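Local coordinates for titin (Homo sapiens, PDB 2J8H), which serves as a giant elastic muscle protein, contributing here an immunoglobulin domain tandem from its A-band part, and probably also acts as a serine/threonine kinase, at residues 130-141 with 173-184. Sequence-based numbering, arbitrary orientation.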
ATOM      1  N   GLY A 130      -1.719  -9.365 -15.599  1.00 46.43           N
ATOM      2  CA  GLY A 130      -2.302 -10.550 -14.993  1.00 46.62           C
ATOM      3  C   GLY A 130      -1.320 -11.691 -14.968  1.00 46.15           C
ATOM      4  O   GLY A 130      -0.683 -11.975 -15.966  1.00 46.21           O
ATOM      5  N   LYS A 131      -1.175 -12.318 -13.817  1.00 46.39           N
ATOM      6  CA  LYS A 131      -0.341 -13.510 -13.679  1.00 46.66           C
ATOM      7  C   LYS A 131      -1.107 -14.386 -12.708  1.00 46.31           C
ATOM      8  O   LYS A 131      -1.330 -13.975 -11.568  1.00 45.30           O
ATOM      9  CB  LYS A 131       1.054 -13.173 -13.115  1.00 47.64           C
ATOM     10  CG  LYS A 131       1.947 -12.342 -14.039  1.00 49.37           C
ATOM     11  CD  LYS A 131       2.561 -13.166 -15.157  1.00 53.00           C
ATOM     12  CE  LYS A 131       2.828 -12.303 -16.396  1.00 53.49           C
ATOM     13  NZ  LYS A 131       3.629 -13.086 -17.371  1.00 55.86           N
ATOM     14  N   PRO A 132      -1.538 -15.580 -13.148  1.00 46.06           N
ATOM     15  CA  PRO A 132      -1.393 -16.193 -14.450  1.00 46.19           C
ATOM     16  C   PRO A 132      -1.878 -15.331 -15.590  1.00 45.96           C
ATOM     17  O   PRO A 132      -2.766 -14.513 -15.408  1.00 46.38           O
ATOM     18  CB  PRO A 132      -2.254 -17.459 -14.332  1.00 46.31           C
ATOM     19  CG  PRO A 132      -2.211 -17.811 -12.969  1.00 46.05           C
ATOM     20  CD  PRO A 132      -2.212 -16.493 -12.219  1.00 46.36           C
ATOM     21  N   ASP A 133      -1.286 -15.509 -16.763  1.00 46.14           N
ATOM     22  CA  ASP A 133      -1.656 -14.725 -17.936  1.00 46.41           C
ATOM     23  C   ASP A 133      -3.166 -14.848 -18.105  1.00 45.74           C
ATOM     24  O   ASP A 133      -3.705 -15.952 -18.049  1.00 45.50           O
ATOM     25  CB  ASP A 133      -0.935 -15.225 -19.201  1.00 47.58           C
ATOM     26  CG  ASP A 133       0.595 -15.050 -19.145  1.00 50.73           C
ATOM     27  OD1 ASP A 133       1.111 -14.413 -18.204  1.00 56.76           O
ATOM     28  OD2 ASP A 133       1.291 -15.546 -20.055  1.00 55.50           O
ATOM     29  N   PRO A 134      -3.865 -13.712 -18.246  1.00 45.54           N
ATOM     30  CA  PRO A 134      -5.313 -13.731 -18.283  1.00 45.85           C
ATOM     31  C   PRO A 134      -5.928 -14.123 -19.633  1.00 46.47           C
ATOM     32  O   PRO A 134      -5.287 -14.013 -20.680  1.00 47.09           O
ATOM     33  CB  PRO A 134      -5.673 -12.298 -17.928  1.00 45.81           C
ATOM     34  CG  PRO A 134      -4.581 -11.519 -18.477  1.00 45.38           C
ATOM     35  CD  PRO A 134      -3.349 -12.341 -18.341  1.00 45.19           C
ATOM     36  N   VAL A 135      -7.145 -14.656 -19.572  1.00 46.02           N
ATOM     37  CA  VAL A 135      -7.944 -14.851 -20.749  1.00 45.90           C
ATOM     38  C   VAL A 135      -8.513 -13.494 -21.143  1.00 45.64           C
ATOM     39  O   VAL A 135      -9.066 -12.787 -20.316  1.00 45.05           O
ATOM     40  CB  VAL A 135      -9.082 -15.817 -20.508  1.00 45.85           C
ATOM     41  CG1 VAL A 135      -9.961 -15.892 -21.756  1.00 47.17           C
ATOM     42  CG2 VAL A 135      -8.522 -17.229 -20.151  1.00 46.19           C
ATOM     43  N   ILE A 136      -8.345 -13.147 -22.412  1.00 45.64           N
ATOM     44  CA  ILE A 136      -8.778 -11.877 -22.947  1.00 46.33           C
ATOM     45  C   ILE A 136      -9.971 -12.121 -23.835  1.00 46.55           C
ATOM     46  O   ILE A 136      -9.954 -13.030 -24.657  1.00 45.09           O
ATOM     47  CB  ILE A 136      -7.678 -11.237 -23.805  1.00 46.40           C
ATOM     48  CG1 ILE A 136      -6.462 -10.870 -22.948  1.00 47.63           C
ATOM     49  CG2 ILE A 136      -8.224 -10.040 -24.610  1.00 46.41           C
ATOM     50  CD1 ILE A 136      -6.727  -9.929 -21.781  1.00 47.16           C
ATOM     51  N   THR A 137     -11.027 -11.326 -23.660  1.00 46.60           N
ATOM     52  CA  THR A 137     -12.162 -11.378 -24.581  1.00 46.93           C
ATOM     53  C   THR A 137     -12.578  -9.994 -25.004  1.00 46.70           C
ATOM     54  O   THR A 137     -12.424  -9.041 -24.256  1.00 46.51           O
ATOM     55  CB  THR A 137     -13.387 -12.084 -23.980  1.00 47.66           C
ATOM     56  OG1 THR A 137     -13.866 -11.335 -22.875  1.00 49.16           O
ATOM     57  CG2 THR A 137     -13.059 -13.488 -23.540  1.00 47.93           C
ATOM     58  N   TRP A 138     -13.111  -9.893 -26.214  1.00 47.15           N
ATOM     59  CA  TRP A 138     -13.649  -8.639 -26.744  1.00 47.55           C
ATOM     60  C   TRP A 138     -15.090  -8.854 -27.140  1.00 47.85           C
ATOM     61  O   TRP A 138     -15.467  -9.936 -27.622  1.00 47.07           O
ATOM     62  CB  TRP A 138     -12.885  -8.195 -27.994  1.00 47.01           C
ATOM     63  CG  TRP A 138     -11.573  -7.602 -27.782  1.00 45.90           C
ATOM     64  CD1 TRP A 138     -10.375  -8.251 -27.700  1.00 45.18           C
ATOM     65  CD2 TRP A 138     -11.286  -6.213 -27.666  1.00 44.75           C
ATOM     66  NE1 TRP A 138      -9.366  -7.345 -27.537  1.00 45.83           N
ATOM     67  CE2 TRP A 138      -9.904  -6.083 -27.522  1.00 45.27           C
ATOM     68  CE3 TRP A 138     -12.066  -5.064 -27.713  1.00 46.45           C
ATOM     69  CZ2 TRP A 138      -9.288  -4.851 -27.373  1.00 46.03           C
ATOM     70  CZ3 TRP A 138     -11.452  -3.850 -27.573  1.00 46.29           C
ATOM     71  CH2 TRP A 138     -10.083  -3.749 -27.408  1.00 45.22           C
ATOM     72  N   GLN A 139     -15.900  -7.818 -26.945  1.00 49.47           N
ATOM     73  CA  GLN A 139     -17.309  -7.828 -27.321  1.00 51.27           C
ATOM     74  C   GLN A 139     -17.671  -6.483 -27.944  1.00 51.79           C
ATOM     75  O   GLN A 139     -17.089  -5.465 -27.587  1.00 50.34           O
ATOM     76  CB  GLN A 139     -18.236  -7.931 -26.090  1.00 52.18           C
ATOM     77  CG  GLN A 139     -17.993  -9.033 -25.100  1.00 54.34           C
ATOM     78  CD  GLN A 139     -18.471  -8.654 -23.665  1.00 54.91           C
ATOM     79  OE1 GLN A 139     -17.812  -9.001 -22.664  1.00 57.20           O
ATOM     80  NE2 GLN A 139     -19.623  -7.929 -23.570  1.00 58.62           N
ATOM     81  N   LYS A 140     -18.658  -6.473 -28.835  1.00 52.51           N
ATOM     82  CA  LYS A 140     -19.313  -5.225 -29.227  1.00 53.81           C
ATOM     83  C   LYS A 140     -20.734  -5.328 -28.734  1.00 55.61           C
ATOM     84  O   LYS A 140     -21.503  -6.171 -29.197  1.00 54.64           O
ATOM     85  CB  LYS A 140     -19.308  -4.987 -30.729  1.00 53.19           C
ATOM     86  CG  LYS A 140     -19.751  -3.583 -31.095  1.00 52.62           C
ATOM     87  CD  LYS A 140     -19.862  -3.381 -32.594  1.00 52.41           C
ATOM     88  CE  LYS A 140     -20.194  -1.929 -32.902  1.00 51.45           C
ATOM     89  NZ  LYS A 140     -20.331  -1.661 -34.348  1.00 49.71           N
ATOM     90  N   GLY A 141     -21.072  -4.473 -27.776  1.00 58.12           N
ATOM     91  CA  GLY A 141     -22.328  -4.614 -27.065  1.00 59.67           C
ATOM     92  C   GLY A 141     -22.345  -5.975 -26.376  1.00 61.25           C
ATOM     93  O   GLY A 141     -21.426  -6.300 -25.583  1.00 62.27           O
ATOM     94  N   ALA A 173     -18.687   2.041 -35.565  1.00 44.43           N
ATOM     95  CA  ALA A 173     -18.960   2.885 -34.430  1.00 44.52           C
ATOM     96  C   ALA A 173     -19.719   2.091 -33.391  1.00 44.70           C
ATOM     97  O   ALA A 173     -20.583   1.260 -33.717  1.00 43.90           O
ATOM     98  CB  ALA A 173     -19.784   4.088 -34.864  1.00 43.81           C
ATOM     99  N   GLY A 174     -19.407   2.357 -32.129  1.00 44.50           N
ATOM    100  CA  GLY A 174     -20.121   1.729 -31.037  1.00 44.91           C
ATOM    101  C   GLY A 174     -19.227   1.512 -29.847  1.00 44.69           C
ATOM    102  O   GLY A 174     -18.176   2.127 -29.741  1.00 44.70           O
ATOM    103  N   PHE A 175     -19.660   0.625 -28.963  1.00 45.06           N
ATOM    104  CA  PHE A 175     -19.023   0.411 -27.676  1.00 45.42           C
ATOM    105  C   PHE A 175     -18.425  -0.973 -27.633  1.00 45.65           C
ATOM    106  O   PHE A 175     -19.136  -1.964 -27.780  1.00 45.98           O
ATOM    107  CB  PHE A 175     -20.050   0.565 -26.558  1.00 45.26           C
ATOM    108  CG  PHE A 175     -20.622   1.945 -26.454  1.00 45.15           C
ATOM    109  CD1 PHE A 175     -21.780   2.274 -27.128  1.00 45.60           C
ATOM    110  CD2 PHE A 175     -19.995   2.913 -25.693  1.00 45.29           C
ATOM    111  CE1 PHE A 175     -22.325   3.563 -27.035  1.00 46.80           C
ATOM    112  CE2 PHE A 175     -20.524   4.198 -25.593  1.00 45.74           C
ATOM    113  CZ  PHE A 175     -21.692   4.523 -26.270  1.00 45.91           C
ATOM    114  N   TYR A 176     -17.106  -1.037 -27.465  1.00 45.82           N
ATOM    115  CA  TYR A 176     -16.397  -2.306 -27.461  1.00 45.68           C
ATOM    116  C   TYR A 176     -15.954  -2.572 -26.025  1.00 46.39           C
ATOM    117  O   TYR A 176     -15.485  -1.668 -25.337  1.00 46.63           O
ATOM    118  CB  TYR A 176     -15.212  -2.236 -28.426  1.00 45.31           C
ATOM    119  CG  TYR A 176     -15.657  -2.123 -29.875  1.00 44.69           C
ATOM    120  CD1 TYR A 176     -15.964  -0.891 -30.444  1.00 43.50           C
ATOM    121  CD2 TYR A 176     -15.824  -3.250 -30.651  1.00 44.65           C
ATOM    122  CE1 TYR A 176     -16.422  -0.792 -31.759  1.00 43.23           C
ATOM    123  CE2 TYR A 176     -16.253  -3.165 -31.972  1.00 43.72           C
ATOM    124  CZ  TYR A 176     -16.555  -1.944 -32.520  1.00 43.02           C
ATOM    125  OH  TYR A 176     -16.992  -1.888 -33.825  1.00 43.09           O
ATOM    126  N   VAL A 177     -16.169  -3.799 -25.568  1.00 46.69           N
ATOM    127  CA  VAL A 177     -15.843  -4.189 -24.219  1.00 46.96           C
ATOM    128  C   VAL A 177     -14.694  -5.192 -24.275  1.00 47.14           C
ATOM    129  O   VAL A 177     -14.776  -6.183 -24.985  1.00 47.57           O
ATOM    130  CB  VAL A 177     -17.059  -4.795 -23.510  1.00 46.97           C
ATOM    131  CG1 VAL A 177     -16.681  -5.225 -22.104  1.00 46.23           C
ATOM    132  CG2 VAL A 177     -18.218  -3.788 -23.487  1.00 48.15           C
ATOM    133  N   VAL A 178     -13.613  -4.899 -23.554  1.00 47.44           N
ATOM    134  CA  VAL A 178     -12.475  -5.814 -23.440  1.00 47.36           C
ATOM    135  C   VAL A 178     -12.415  -6.281 -21.984  1.00 48.22           C
ATOM    136  O   VAL A 178     -12.631  -5.486 -21.038  1.00 47.70           O
ATOM    137  CB  VAL A 178     -11.156  -5.150 -23.857  1.00 48.01           C
ATOM    138  CG1 VAL A 178     -10.916  -3.877 -23.073  1.00 47.07           C
ATOM    139  CG2 VAL A 178      -9.971  -6.150 -23.734  1.00 46.89           C
ATOM    140  N   CYS A 179     -12.165  -7.570 -21.805  1.00 48.40           N
ATOM    141  CA  CYS A 179     -12.205  -8.162 -20.491  1.00 47.55           C
ATOM    142  C   CYS A 179     -11.000  -9.064 -20.314  1.00 47.48           C
ATOM    143  O   CYS A 179     -10.625  -9.770 -21.246  1.00 47.14           O
ATOM    144  CB  CYS A 179     -13.523  -8.908 -20.352  1.00 48.15           C
ATOM    145  SG  CYS A 179     -13.817  -9.749 -18.767  1.00 52.24           S
ATOM    146  N   ALA A 180     -10.369  -8.994 -19.139  1.00 46.21           N
ATOM    147  CA  ALA A 180      -9.261  -9.867 -18.766  1.00 45.95           C
ATOM    148  C   ALA A 180      -9.691 -10.629 -17.525  1.00 45.35           C
ATOM    149  O   ALA A 180     -10.194 -10.021 -16.577  1.00 43.38           O
ATOM    150  CB  ALA A 180      -7.991  -9.047 -18.490  1.00 45.61           C
ATOM    151  N   LYS A 181      -9.494 -11.949 -17.536  1.00 45.71           N
ATOM    152  CA  LYS A 181      -9.843 -12.831 -16.422  1.00 46.75           C
ATOM    153  C   LYS A 181      -8.678 -13.752 -16.083  1.00 46.49           C
ATOM    154  O   LYS A 181      -8.096 -14.379 -16.971  1.00 45.99           O
ATOM    155  CB  LYS A 181     -11.019 -13.760 -16.774  1.00 47.50           C
ATOM    156  CG  LYS A 181     -12.289 -13.104 -17.260  1.00 50.86           C
ATOM    157  CD  LYS A 181     -13.091 -14.048 -18.202  1.00 50.95           C
ATOM    158  CE  LYS A 181     -14.438 -13.423 -18.636  1.00 53.53           C
ATOM    159  NZ  LYS A 181     -14.334 -12.248 -19.556  1.00 55.95           N
ATOM    160  N   ASN A 182      -8.359 -13.852 -14.798  1.00 46.85           N
ATOM    161  CA  ASN A 182      -7.595 -14.991 -14.292  1.00 46.79           C
ATOM    162  C   ASN A 182      -8.131 -15.382 -12.935  1.00 47.06           C
ATOM    163  O   ASN A 182      -9.195 -14.898 -12.525  1.00 46.49           O
ATOM    164  CB  ASN A 182      -6.075 -14.715 -14.290  1.00 46.86           C
ATOM    165  CG  ASN A 182      -5.648 -13.639 -13.322  1.00 46.84           C
ATOM    166  OD1 ASN A 182      -6.425 -13.149 -12.501  1.00 47.81           O
ATOM    167  ND2 ASN A 182      -4.378 -13.258 -13.417  1.00 46.98           N
ATOM    168  N   ARG A 183      -7.407 -16.254 -12.236  1.00 46.72           N
ATOM    169  CA  ARG A 183      -7.866 -16.761 -10.959  1.00 47.03           C
ATOM    170  C   ARG A 183      -7.968 -15.701  -9.872  1.00 46.04           C
ATOM    171  O   ARG A 183      -8.647 -15.918  -8.884  1.00 46.79           O
ATOM    172  CB  ARG A 183      -6.967 -17.935 -10.486  1.00 47.66           C
ATOM    173  CG  ARG A 183      -5.513 -17.534 -10.151  1.00 49.34           C
ATOM    174  CD  ARG A 183      -4.706 -18.714  -9.643  1.00 50.60           C
ATOM    175  NE  ARG A 183      -4.579 -19.768 -10.654  1.00 53.72           N
ATOM    176  CZ  ARG A 183      -3.806 -20.843 -10.523  1.00 55.73           C
ATOM    177  NH1 ARG A 183      -3.075 -21.020  -9.418  1.00 57.24           N
ATOM    178  NH2 ARG A 183      -3.763 -21.752 -11.498  1.00 55.95           N
ATOM    179  N   PHE A 184      -7.306 -14.565 -10.041  1.00 45.21           N
ATOM    180  CA  PHE A 184      -7.306 -13.537  -9.021  1.00 45.09           C
ATOM    181  C   PHE A 184      -8.293 -12.419  -9.315  1.00 44.19           C
ATOM    182  O   PHE A 184      -8.356 -11.436  -8.571  1.00 43.07           O
ATOM    183  CB  PHE A 184      -5.885 -12.991  -8.828  1.00 46.03           C
ATOM    184  CG  PHE A 184      -4.905 -14.058  -8.411  1.00 47.15           C
ATOM    185  CD1 PHE A 184      -5.034 -14.682  -7.177  1.00 47.83           C
ATOM    186  CD2 PHE A 184      -3.910 -14.479  -9.266  1.00 47.57           C
ATOM    187  CE1 PHE A 184      -4.159 -15.687  -6.784  1.00 47.82           C
ATOM    188  CE2 PHE A 184      -3.037 -15.484  -8.874  1.00 47.87           C
ATOM    189  CZ  PHE A 184      -3.168 -16.083  -7.633  1.00 48.17           C
TER
HETATM  190  O   HOH W   1     -11.753 -12.431 -20.666  1.00 51.37           O
HETATM  191  O   HOH W   2     -15.350  -8.876 -23.535  1.00 51.24           O
HETATM  192  O   HOH W   3     -18.659  -3.390 -35.952  1.00 38.69           O
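Val135, Thr137 and Gln139 exchange backbone hydrogen bonds in both directions with Lys181, Cys179 and Val177. Strands 135-140 and 174-182 thus run antiparallel, 162° between their axes. Beyond the last pair, Gly141 N reaches Phe175 O at 3.2 Å.

On the inner face, Val178 sets its CB over one face of the Trp138 indole in a CH-pi contact. This CB of Val178 stands 3.7 Å from the centroid of the six-membered ring of Trp138, almost on the ring normal. Trp138 CG sits beside its own backbone N (chi1 -76°), which lays the indole alongside Val178. Trp138 NE1 bonds to Thr160 OG1 on strand 159-163, in the opposing sheet. With an alanine here in place of Trp138, Val178 would probably lose the ring it packs on, and Thr160 OG1 its indole partner. Further along, Ile136 CD1 meets Ala180 CB at 3.6 Å.

Lys140 is stretched out across one face of the Tyr176 ring, with CG 4.0 Å from the Tyr176 ring centroid. Its NZ donates to Ala173 O at 3.0 Å, from above the carbonyl plane. Water 3 joins Lys140 NZ to Tyr176 OH, which also bonds to Asp172 O.

At the other end, Asn182 ND2 gives Pro132 O a nearly straight bond of 2.9 Å (176°), in the amide plane and on a carbonyl lone pair. Asn182 OD1 takes Phe184 N in an Asx turn. Both ends of this amide also bond strand 86-102, at Val98 O and Ala100 N.

The chemistry is that of an I-set immunoglobulin sandwich: Ile136, Trp138, Val178 and Ala180 turn toward the opposing sheet, while Lys140 at one end and Asn182 at the other bind backbone carbonyls, of Ala173 and Pro132.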